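Local structure of uncharacterized protein (4IRT) at residues E128-S133 with W181-D186; K188-L193 with Y211-D216; Y222-E227 with N237-C242. The protein is of unknown function but, as a BNR-repeat beta-propeller protein, is a putative neuraminidase that may act on sialic acid-containing glycans. All blocks are in the same frame, centred on the assembly; numbering follows the deposited sequence.

The three contacts follow one another along the chain and all reach one four-stranded antiparallel sheet, whose strands run in the order 178-185, 191-198, 206-214 and 239-242. Contact 1 joins the inner edge of this blade to strand 124-131 of the preceding four-stranded sheet. Contact 2 pairs the two middle strands, and its centre lies about 9 Å from that of contact 1. Contact 3 ties the loop after strand 206-214 to the last strand, about 12 Å from contact 2 and 19 Å from contact 1, centre to centre. Together they run from the interface with the preceding blade, near the middle of the protein, across one blade to its outer edge.

Contact 1: residues E128-S133 with W181-D186; sequences EFYPLS and WQLYVD
Tyr130 has CG anti to its carbonyl carbon (chi1 -52°), which sends the phenol across the gap to Leu183. Leu183 has the same first torsion, and its side chain crosses that of Tyr130 at about a right angle. Leu183 CB sits over one face of the Tyr130 ring, 4.1 Å from the centroid, in a CH-pi contact displaced toward the rim. Tyr130 CE1 also lies 3.4 Å from Leu183 O. At the other end of the aromatic side chain, Tyr130 CB packs on Val185 CG2 at 3.6 Å. Val185 CG1 approaches Pro131 O, and Leu132 CD2 reaches Val185 CG2 more loosely.

Strands 128-131 and 181-185 run nearly parallel, 21° apart, but their axes come no closer than 7.0 Å. They belong to successive four-stranded sheets, so this is side-chain packing between neighbouring blades of a beta-propeller.

Waters bridge polar groups of the two strands. One water is 2.6 Å from Tyr130 OH and accepts from Leu183 N. Another accepts from Trp181 NE1 at 3.0 Å. It lies unusually close to Glu128 OE2, so that link is doubtful. A third lies 2.8 Å from Trp181 O and has a weak bond to Glu128 OE2; not all its neighbours can receive a proton from it. The Glu128 carboxylate and the Trp181 indole are turned 40° apart. Leu193 and Met153 also pack on Leu183, from strands 191-198 and 151-157. On strand 181-185, Tyr184 makes a cation-pi contact with Lys375, whose NZ also bonds Val185 O.

Contact 2: residues K188-L193 with Y211-D216; sequences KGTIHL and YARSFD. With EDO (1,2-ethanediol), chain M.
His192 ND1 and Tyr211 OH share a 2.7 Å hydrogen bond in which either could be the donor. The bond is made at the edges of both rings, and the two side chains cross at a slant. They sit on an antiparallel beta hairpin of strands 191-198 and 206-214, the middle pair of a propeller blade. Ile191 and Ser214 form a hydrogen-bonded pair, as do Leu193 and Ala212. His192 and Arg213 form the non-hydrogen-bonded pair between them. Ala212 N gives a bond of 2.8 Å to Leu193 O, and Leu193 N returns one to Ala212 O.

Beyond the Ile191-Ser214 pair, Thr190 lies alongside Phe215, pointing the same way. Its CG2 is over one face of the Phe215 ring, while Thr190 OG1 comes within 3.4 Å of Phe215 CD1. Thr190 CG2 also sits above one face of the His192 imidazole, toward its rim. One water donates to both Gly189 O and Ser214 O.

Farther out, Asp186 OD2 bonds His192 NE2, so the imidazole is gripped at both nitrogens and its rotation is fixed. Ser214 OG is held by Thr220 O. Arg213 CG stands between the backbone N and the carbonyl carbon (chi1 57°), and the chain then runs straight to NE. NH1 bonds Tyr211 OH, which lies 24° out of the guanidinium plane. An ethanediol, probably from the crystallisation liquor, is also bound: Arg213 NE meets its O1 at 2.9 Å, and NH2 meets its O2.

Contact 3: residues Y222-E227 with N237-C242; sequences YKTSGE and NAEYAC. With EDO (1,2-ethanediol), chain M.
Lys223 and Glu239 run past each other in opposite directions, each with an extended chain. The methylene groups lie alongside: Lys223 CG and CD are each 4.0 Å from Glu239 CB. The charged ends are thus drawn apart, with Lys223 NZ 6.4 Å from Glu239 OE1. The amine instead bonds Asn237 O at 2.8 Å, tilted 34° from the carbonyl plane.

Glu239 has CG anti to the backbone N (chi1 -179°), and its straight chain carries the carboxylate to Thr224. These two side chains cross at about a right angle. Thr224 N donates to Glu239 OE1 at 2.8 Å, with an N-H...O angle of 164°. Thr224 OG1 donates to Glu239 OE2 at 2.6 Å. Both donors come from the syn sides of the carboxylate oxygens, somewhat out of its plane. One residue thus engages both oxygens, through its backbone and its hydroxyl.

Lys223 to Gly226 form a type I beta turn, closed by a bond from Gly226 N to Lys223 O. Lys223 O also accepts from the O1 of an ethanediol, probably from the crystallisation liquor. The turn belongs to the long connection between strands 206-214 and 239-242, the last two of a propeller blade. The backbone of Glu239 is hydrogen-bonded to that of Tyr211, on strand 206-214. Trp290 NE1, from the next sheet, gives Glu239 OE2 a further bond.

Three donors therefore share the buried carboxylate. They hold its orientation and probably help to stabilise its negative charge, although Lys223 makes no salt bridge with it.

Contact 1: residues E128-S133 with W181-D186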
loop_
_atom_site.group_PDB
_atom_site.type_symbol
_atom_site.label_atom_id
_atom_site.label_comp_id
_atom_site.label_asym_id
_atom_site.label_seq_id
_atom_site.Cartn_x
_atom_site.Cartn_y
_atom_site.Cartn_z
ATOM N N GLU A 128 -2.075 2.375 7.960
ATOM C CA GLU A 128 -2.837 1.977 6.771
ATOM C C GLU A 128 -4.319 1.913 7.094
ATOM O O GLU A 128 -4.686 1.332 8.114
ATOM C CB GLU A 128 -2.447 0.574 6.279
ATOM C CG GLU A 128 -0.979 0.275 6.060
ATOM C CD GLU A 128 -0.695 -1.245 6.016
ATOM O OE1 GLU A 128 -1.558 -2.039 5.612
ATOM O OE2 GLU A 128 0.391 -1.676 6.441
ATOM N N PHE A 129 -5.154 2.464 6.197
ATOM C CA PHE A 129 -6.598 2.413 6.294
ATOM C C PHE A 129 -7.169 1.537 5.167
ATOM O O PHE A 129 -6.645 1.536 4.056
ATOM C CB PHE A 129 -7.214 3.798 6.139
ATOM C CG PHE A 129 -6.987 4.723 7.308
ATOM C CD1 PHE A 129 -7.771 4.640 8.446
ATOM C CD2 PHE A 129 -6.028 5.725 7.234
ATOM C CE1 PHE A 129 -7.557 5.493 9.512
ATOM C CE2 PHE A 129 -5.829 6.585 8.285
ATOM C CZ PHE A 129 -6.612 6.480 9.422
ATOM N N TYR A 130 -8.289 0.867 5.450
ATOM C CA TYR A 130 -9.059 0.112 4.463
ATOM C C TYR A 130 -10.522 0.288 4.786
ATOM O O TYR A 130 -10.924 0.255 5.965
ATOM C CB TYR A 130 -8.691 -1.382 4.485
ATOM C CG TYR A 130 -7.208 -1.620 4.365
ATOM C CD1 TYR A 130 -6.598 -1.707 3.121
ATOM C CD2 TYR A 130 -6.393 -1.692 5.509
ATOM C CE1 TYR A 130 -5.237 -1.887 2.999
ATOM C CE2 TYR A 130 -5.028 -1.850 5.395
ATOM C CZ TYR A 130 -4.452 -1.944 4.144
ATOM O OH TYR A 130 -3.107 -2.099 4.017
ATOM N N PRO A 131 -11.357 0.456 3.747
ATOM C CA PRO A 131 -12.781 0.580 3.981
ATOM C C PRO A 131 -13.463 -0.782 4.089
ATOM O O PRO A 131 -13.128 -1.698 3.342
ATOM C CB PRO A 131 -13.259 1.305 2.719
ATOM C CG PRO A 131 -12.409 0.714 1.673
ATOM C CD PRO A 131 -11.048 0.478 2.309
ATOM N N LEU A 132 -14.426 -0.894 4.994
ATOM C CA LEU A 132 -15.159 -2.127 5.225
ATOM C C LEU A 132 -16.562 -1.918 4.690
ATOM O O LEU A 132 -17.000 -0.777 4.499
ATOM C CB LEU A 132 -15.246 -2.428 6.720
ATOM C CG LEU A 132 -13.894 -2.672 7.408
ATOM C CD1 LEU A 132 -14.139 -2.896 8.893
ATOM C CD2 LEU A 132 -13.180 -3.863 6.775
ATOM N N SER A 133 -17.269 -3.017 4.467
ATOM C CA SER A 133 -18.664 -2.931 4.021
ATOM C C SER A 133 -19.492 -2.143 5.024
ATOM O O SER A 133 -19.280 -2.253 6.222
ATOM C CB SER A 133 -19.253 -4.330 3.826
ATOM O OG SER A 133 -18.839 -4.811 2.571
ATOM N N TRP A 181 3.709 -6.955 5.945
ATOM C CA TRP A 181 2.419 -7.338 5.399
ATOM C C TRP A 181 1.840 -6.311 4.446
ATOM O O TRP A 181 2.296 -5.192 4.380
ATOM C CB TRP A 181 1.419 -7.584 6.545
ATOM C CG TRP A 181 1.288 -6.404 7.492
ATOM C CD1 TRP A 181 0.536 -5.301 7.338
ATOM C CD2 TRP A 181 1.985 -6.254 8.748
ATOM N NE1 TRP A 181 0.723 -4.432 8.420
ATOM C CE2 TRP A 181 1.601 -5.021 9.301
ATOM C CE3 TRP A 181 2.906 -7.048 9.432
ATOM C CZ2 TRP A 181 2.121 -4.554 10.502
ATOM C CZ3 TRP A 181 3.402 -6.608 10.619
ATOM C CH2 TRP A 181 3.021 -5.355 11.149
ATOM N N GLN A 182 0.807 -6.735 3.729
ATOM C CA GLN A 182 -0.084 -5.885 2.932
ATOM C C GLN A 182 -1.478 -6.497 2.912
ATOM O O GLN A 182 -1.640 -7.712 3.115
ATOM C CB GLN A 182 0.450 -5.687 1.485
ATOM C CG GLN A 182 0.798 -6.987 0.735
ATOM C CD GLN A 182 2.204 -7.491 0.979
ATOM O OE1 GLN A 182 3.127 -6.721 1.278
ATOM N NE2 GLN A 182 2.381 -8.817 0.865
ATOM N N LEU A 183 -2.485 -5.648 2.749
ATOM C CA LEU A 183 -3.878 -6.056 2.817
ATOM C C LEU A 183 -4.662 -5.429 1.700
ATOM O O LEU A 183 -4.189 -4.503 1.037
ATOM C CB LEU A 183 -4.541 -5.651 4.145
ATOM C CG LEU A 183 -3.883 -6.184 5.402
ATOM C CD1 LEU A 183 -2.834 -5.227 5.921
ATOM C CD2 LEU A 183 -4.845 -6.440 6.529
ATOM N N TYR A 184 -5.868 -5.933 1.537
ATOM C CA TYR A 184 -6.829 -5.398 0.595
ATOM C C TYR A 184 -8.214 -5.856 1.012
ATOM O O TYR A 184 -8.391 -7.008 1.421
ATOM C CB TYR A 184 -6.528 -5.903 -0.800
ATOM C CG TYR A 184 -7.329 -5.280 -1.918
ATOM C CD1 TYR A 184 -6.948 -4.049 -2.446
ATOM C CD2 TYR A 184 -8.413 -5.947 -2.508
ATOM C CE1 TYR A 184 -7.648 -3.460 -3.494
ATOM C CE2 TYR A 184 -9.119 -5.369 -3.568
ATOM C CZ TYR A 184 -8.704 -4.114 -4.068
ATOM O OH TYR A 184 -9.358 -3.506 -5.116
ATOM N N VAL A 185 -9.203 -4.967 0.916
ATOM C CA VAL A 185 -10.577 -5.370 1.207
ATOM C C VAL A 185 -11.287 -5.453 -0.122
ATOM O O VAL A 185 -11.352 -4.453 -0.858
ATOM C CB VAL A 185 -11.270 -4.377 2.148
ATOM C CG1 VAL A 185 -12.720 -4.788 2.376
ATOM C CG2 VAL A 185 -10.503 -4.309 3.462
ATOM N N ASP A 186 -11.769 -6.644 -0.462
ATOM C CA ASP A 186 -12.301 -6.859 -1.800
ATOM C C ASP A 186 -13.712 -6.306 -1.949
ATOM O O ASP A 186 -14.273 -5.711 -1.025
ATOM C CB ASP A 186 -12.165 -8.319 -2.263
ATOM C CG ASP A 186 -13.063 -9.291 -1.513
ATOM O OD1 ASP A 186 -14.075 -8.871 -0.905
ATOM O OD2 ASP A 186 -12.773 -10.510 -1.561
HETATM O O HOH W 1 0.923 -1.495 8.818
HETATM O O HOH W 2 1.385 -2.692 3.667
HETATM O O HOH W 3 -1.408 -2.832 2.155
#

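Contact 2: residues K188-L193 with Y211-D216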
loop_
_atom_site.group_PDB
_atom_site.type_symbol
_atom_site.label_atom_id
_atom_site.label_comp_id
_atom_site.label_asym_id
_atom_site.label_seq_id
_atom_site.Cartn_x
_atom_site.Cartn_y
_atom_site.Cartn_z
ATOM N N LYS A 188 -16.438 -7.700 -2.076
ATOM C CA LYS A 188 -17.422 -8.415 -1.242
ATOM C C LYS A 188 -17.239 -8.144 0.254
ATOM O O LYS A 188 -17.989 -8.679 1.112
ATOM C CB LYS A 188 -17.326 -9.905 -1.503
ATOM C CG LYS A 188 -17.718 -10.269 -2.918
ATOM C CD LYS A 188 -18.046 -11.728 -3.053
ATOM C CE LYS A 188 -16.935 -12.498 -3.724
ATOM N NZ LYS A 188 -17.453 -13.841 -4.127
ATOM N N GLY A 189 -16.249 -7.326 0.580
ATOM C CA GLY A 189 -15.995 -6.924 1.956
ATOM C C GLY A 189 -15.067 -7.881 2.694
ATOM O O GLY A 189 -14.878 -7.741 3.890
ATOM N N THR A 190 -14.483 -8.840 1.981
ATOM C CA THR A 190 -13.494 -9.744 2.580
ATOM C C THR A 190 -12.147 -9.022 2.763
ATOM O O THR A 190 -11.640 -8.343 1.847
ATOM C CB THR A 190 -13.319 -11.004 1.710
ATOM O OG1 THR A 190 -14.581 -11.675 1.609
ATOM C CG2 THR A 190 -12.274 -11.963 2.273
ATOM N N ILE A 191 -11.538 -9.215 3.920
ATOM C CA ILE A 191 -10.219 -8.648 4.191
ATOM C C ILE A 191 -9.185 -9.691 3.820
ATOM O O ILE A 191 -9.179 -10.795 4.397
ATOM C CB ILE A 191 -10.029 -8.298 5.682
ATOM C CG1 ILE A 191 -11.127 -7.349 6.180
ATOM C CG2 ILE A 191 -8.638 -7.729 5.911
ATOM C CD1 ILE A 191 -11.175 -7.230 7.689
ATOM N N HIS A 192 -8.296 -9.329 2.892
ATOM C CA HIS A 192 -7.192 -10.174 2.506
ATOM C C HIS A 192 -5.924 -9.698 3.174
ATOM O O HIS A 192 -5.716 -8.504 3.318
ATOM C CB HIS A 192 -7.005 -10.151 0.976
ATOM C CG HIS A 192 -8.202 -10.633 0.222
ATOM N ND1 HIS A 192 -8.324 -11.931 -0.202
ATOM C CD2 HIS A 192 -9.347 -10.007 -0.148
ATOM C CE1 HIS A 192 -9.490 -12.094 -0.805
ATOM N NE2 HIS A 192 -10.124 -10.934 -0.802
ATOM N N LEU A 193 -5.059 -10.637 3.533
ATOM C CA LEU A 193 -3.783 -10.334 4.187
ATOM C C LEU A 193 -2.695 -11.253 3.671
ATOM O O LEU A 193 -2.859 -12.470 3.670
ATOM C CB LEU A 193 -3.946 -10.568 5.698
ATOM C CG LEU A 193 -2.701 -10.585 6.585
ATOM C CD1 LEU A 193 -2.036 -9.236 6.651
ATOM C CD2 LEU A 193 -3.103 -11.034 7.980
ATOM N N TYR A 211 -0.474 -16.082 3.575
ATOM C CA TYR A 211 -1.783 -15.534 3.239
ATOM C C TYR A 211 -2.835 -15.912 4.280
ATOM O O TYR A 211 -2.814 -17.006 4.795
ATOM C CB TYR A 211 -2.223 -16.061 1.879
ATOM C CG TYR A 211 -3.616 -15.630 1.493
ATOM C CD1 TYR A 211 -3.844 -14.361 0.946
ATOM C CD2 TYR A 211 -4.697 -16.472 1.661
ATOM C CE1 TYR A 211 -5.121 -13.950 0.608
ATOM C CE2 TYR A 211 -5.980 -16.059 1.343
ATOM C CZ TYR A 211 -6.189 -14.812 0.788
ATOM O OH TYR A 211 -7.450 -14.401 0.407
ATOM N N ALA A 212 -3.764 -15.000 4.531
ATOM C CA ALA A 212 -4.957 -15.293 5.272
ATOM C C ALA A 212 -6.056 -14.357 4.829
ATOM O O ALA A 212 -5.775 -13.314 4.255
ATOM C CB ALA A 212 -4.706 -15.129 6.764
ATOM N N ARG A 213 -7.299 -14.751 5.071
ATOM C CA ARG A 213 -8.450 -13.861 4.818
ATOM C C ARG A 213 -9.548 -13.984 5.857
ATOM O O ARG A 213 -9.699 -15.014 6.496
ATOM C CB ARG A 213 -9.012 -14.069 3.414
ATOM C CG ARG A 213 -9.438 -15.505 3.101
ATOM C CD ARG A 213 -10.200 -15.496 1.781
ATOM N NE ARG A 213 -10.422 -16.826 1.198
ATOM C CZ ARG A 213 -9.974 -17.221 0.017
ATOM N NH1 ARG A 213 -9.206 -16.433 -0.731
ATOM N NH2 ARG A 213 -10.283 -18.426 -0.411
ATOM N N SER A 214 -10.329 -12.928 6.008
ATOM C CA SER A 214 -11.396 -12.880 6.993
ATOM C C SER A 214 -12.674 -12.394 6.332
ATOM O O SER A 214 -12.674 -11.361 5.638
ATOM C CB SER A 214 -11.076 -11.913 8.123
ATOM O OG SER A 214 -12.187 -11.841 9.020
ATOM N N PHE A 215 -13.768 -13.115 6.610
ATOM C CA PHE A 215 -15.100 -12.797 6.093
ATOM C C PHE A 215 -16.010 -12.068 7.088
ATOM O O PHE A 215 -17.143 -11.718 6.739
ATOM C CB PHE A 215 -15.802 -14.089 5.654
ATOM C CG PHE A 215 -15.048 -14.846 4.597
ATOM C CD1 PHE A 215 -15.250 -14.579 3.252
ATOM C CD2 PHE A 215 -14.136 -15.815 4.956
ATOM C CE1 PHE A 215 -14.560 -15.285 2.269
ATOM C CE2 PHE A 215 -13.399 -16.485 3.992
ATOM C CZ PHE A 215 -13.634 -16.235 2.637
ATOM N N ASP A 216 -15.518 -11.834 8.313
ATOM C CA ASP A 216 -16.311 -11.233 9.386
ATOM C C ASP A 216 -15.588 -10.035 10.035
ATOM O O ASP A 216 -15.553 -9.878 11.262
ATOM C CB ASP A 216 -16.669 -12.289 10.408
ATOM C CG ASP A 216 -15.450 -12.938 11.050
ATOM O OD1 ASP A 216 -14.280 -12.545 10.741
ATOM O OD2 ASP A 216 -15.665 -13.864 11.856
HETATM C C1 EDO M . -12.170 -20.190 2.810
HETATM O O1 EDO M . -11.349 -19.003 2.833
HETATM C C2 EDO M . -13.334 -20.102 1.824
HETATM O O2 EDO M . -12.827 -19.890 0.501
HETATM O O HOH W 4 -14.496 -9.338 6.325
#

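Contact 3: residues Y222-E227 with N237-C242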
loop_
_atom_site.group_PDB
_atom_site.type_symbol
_atom_site.label_atom_id
_atom_site.label_comp_id
_atom_site.label_asym_id
_atom_site.label_seq_id
_atom_site.Cartn_x
_atom_site.Cartn_y
_atom_site.Cartn_z
ATOM N N TYR A 222 -9.220 -17.359 7.751
ATOM C CA TYR A 222 -9.267 -18.612 6.974
ATOM C C TYR A 222 -8.121 -18.760 5.988
ATOM O O TYR A 222 -7.553 -17.779 5.531
ATOM C CB TYR A 222 -10.600 -18.710 6.222
ATOM C CG TYR A 222 -11.750 -19.051 7.165
ATOM C CD1 TYR A 222 -12.354 -18.068 7.941
ATOM C CD2 TYR A 222 -12.198 -20.367 7.307
ATOM C CE1 TYR A 222 -13.381 -18.379 8.821
ATOM C CE2 TYR A 222 -13.244 -20.686 8.166
ATOM C CZ TYR A 222 -13.828 -19.689 8.930
ATOM O OH TYR A 222 -14.833 -20.000 9.828
ATOM N N LYS A 223 -7.822 -20.008 5.652
ATOM C CA LYS A 223 -6.961 -20.325 4.532
ATOM C C LYS A 223 -7.837 -20.460 3.292
ATOM O O LYS A 223 -9.052 -20.643 3.405
ATOM C CB LYS A 223 -6.226 -21.638 4.791
ATOM C CG LYS A 223 -5.359 -21.629 6.049
ATOM C CD LYS A 223 -4.442 -22.848 6.091
ATOM C CE LYS A 223 -3.545 -22.840 7.316
ATOM N NZ LYS A 223 -2.437 -23.844 7.287
ATOM N N THR A 224 -7.213 -20.386 2.124
ATOM C CA THR A 224 -7.921 -20.567 0.851
ATOM C C THR A 224 -8.597 -21.936 0.766
ATOM O O THR A 224 -9.648 -22.097 0.109
ATOM C CB THR A 224 -6.983 -20.480 -0.368
ATOM O OG1 THR A 224 -5.965 -21.476 -0.248
ATOM C CG2 THR A 224 -6.374 -19.077 -0.528
ATOM N N SER A 225 -7.958 -22.918 1.383
ATOM C CA SER A 225 -8.401 -24.288 1.341
ATOM C C SER A 225 -9.540 -24.553 2.342
ATOM O O SER A 225 -10.028 -25.675 2.438
ATOM C CB SER A 225 -7.208 -25.235 1.575
ATOM O OG SER A 225 -6.359 -24.790 2.637
ATOM N N GLY A 226 -9.955 -23.528 3.087
ATOM C CA GLY A 226 -11.169 -23.587 3.894
ATOM C C GLY A 226 -10.989 -23.762 5.391
ATOM O O GLY A 226 -11.947 -23.581 6.146
ATOM N N GLU A 227 -9.778 -24.092 5.845
ATOM C CA GLU A 227 -9.564 -24.256 7.277
ATOM C C GLU A 227 -9.632 -22.902 7.980
ATOM O O GLU A 227 -9.099 -21.894 7.499
ATOM C CB GLU A 227 -8.213 -24.910 7.596
ATOM C CG GLU A 227 -7.986 -26.265 6.943
ATOM C CD GLU A 227 -7.392 -26.174 5.537
ATOM O OE1 GLU A 227 -7.432 -25.081 4.902
ATOM O OE2 GLU A 227 -6.893 -27.211 5.055
ATOM N N ASN A 237 1.912 -22.669 11.183
ATOM C CA ASN A 237 0.531 -22.894 10.710
ATOM C C ASN A 237 0.097 -21.993 9.570
ATOM O O ASN A 237 -1.003 -22.167 9.020
ATOM C CB ASN A 237 -0.489 -22.843 11.888
ATOM C CG ASN A 237 -0.528 -21.494 12.590
ATOM O OD1 ASN A 237 0.469 -20.783 12.641
ATOM N ND2 ASN A 237 -1.685 -21.139 13.131
ATOM N N ALA A 238 0.947 -21.041 9.203
ATOM C CA ALA A 238 0.599 -20.111 8.131
ATOM C C ALA A 238 0.369 -20.863 6.824
ATOM O O ALA A 238 1.028 -21.872 6.572
ATOM C CB ALA A 238 1.706 -19.096 7.942
ATOM N N GLU A 239 -0.520 -20.321 5.990
ATOM C CA GLU A 239 -0.685 -20.783 4.642
ATOM C C GLU A 239 0.426 -20.169 3.792
ATOM O O GLU A 239 0.549 -18.950 3.727
ATOM C CB GLU A 239 -2.058 -20.412 4.060
ATOM C CG GLU A 239 -2.208 -20.938 2.628
ATOM C CD GLU A 239 -3.540 -20.681 1.963
ATOM O OE1 GLU A 239 -4.452 -20.036 2.558
ATOM O OE2 GLU A 239 -3.654 -21.154 0.796
ATOM N N TYR A 240 1.202 -21.009 3.106
ATOM C CA TYR A 240 2.234 -20.529 2.198
ATOM C C TYR A 240 1.689 -20.379 0.787
ATOM O O TYR A 240 1.474 -21.362 0.072
ATOM C CB TYR A 240 3.478 -21.430 2.284
ATOM C CG TYR A 240 4.142 -21.187 3.634
ATOM C CD1 TYR A 240 3.653 -21.805 4.799
ATOM C CD2 TYR A 240 5.159 -20.254 3.769
ATOM C CE1 TYR A 240 4.194 -21.521 6.052
ATOM C CE2 TYR A 240 5.728 -19.984 5.015
ATOM C CZ TYR A 240 5.235 -20.615 6.151
ATOM O OH TYR A 240 5.779 -20.299 7.374
ATOM N N ALA A 241 1.523 -19.134 0.374
ATOM C CA ALA A 241 1.174 -18.830 -1.009
ATOM C C ALA A 241 2.340 -19.121 -1.958
ATOM O O ALA A 241 2.130 -19.595 -3.083
ATOM C CB ALA A 241 0.721 -17.396 -1.150
ATOM N N CYS A 242 3.557 -18.858 -1.500
ATOM C CA CYS A 242 4.750 -19.141 -2.295
ATOM C C CYS A 242 5.912 -19.321 -1.357
ATOM O O CYS A 242 6.258 -18.390 -0.587
ATOM C CB CYS A 242 5.022 -18.043 -3.329
ATOM S SG CYS A 242 6.320 -18.462 -4.548
HETATM C C1 EDO M . -12.170 -20.190 2.810
HETATM O O1 EDO M . -11.349 -19.003 2.833
HETATM C C2 EDO M . -13.334 -20.102 1.824
HETATM O O2 EDO M . -12.827 -19.890 0.501
#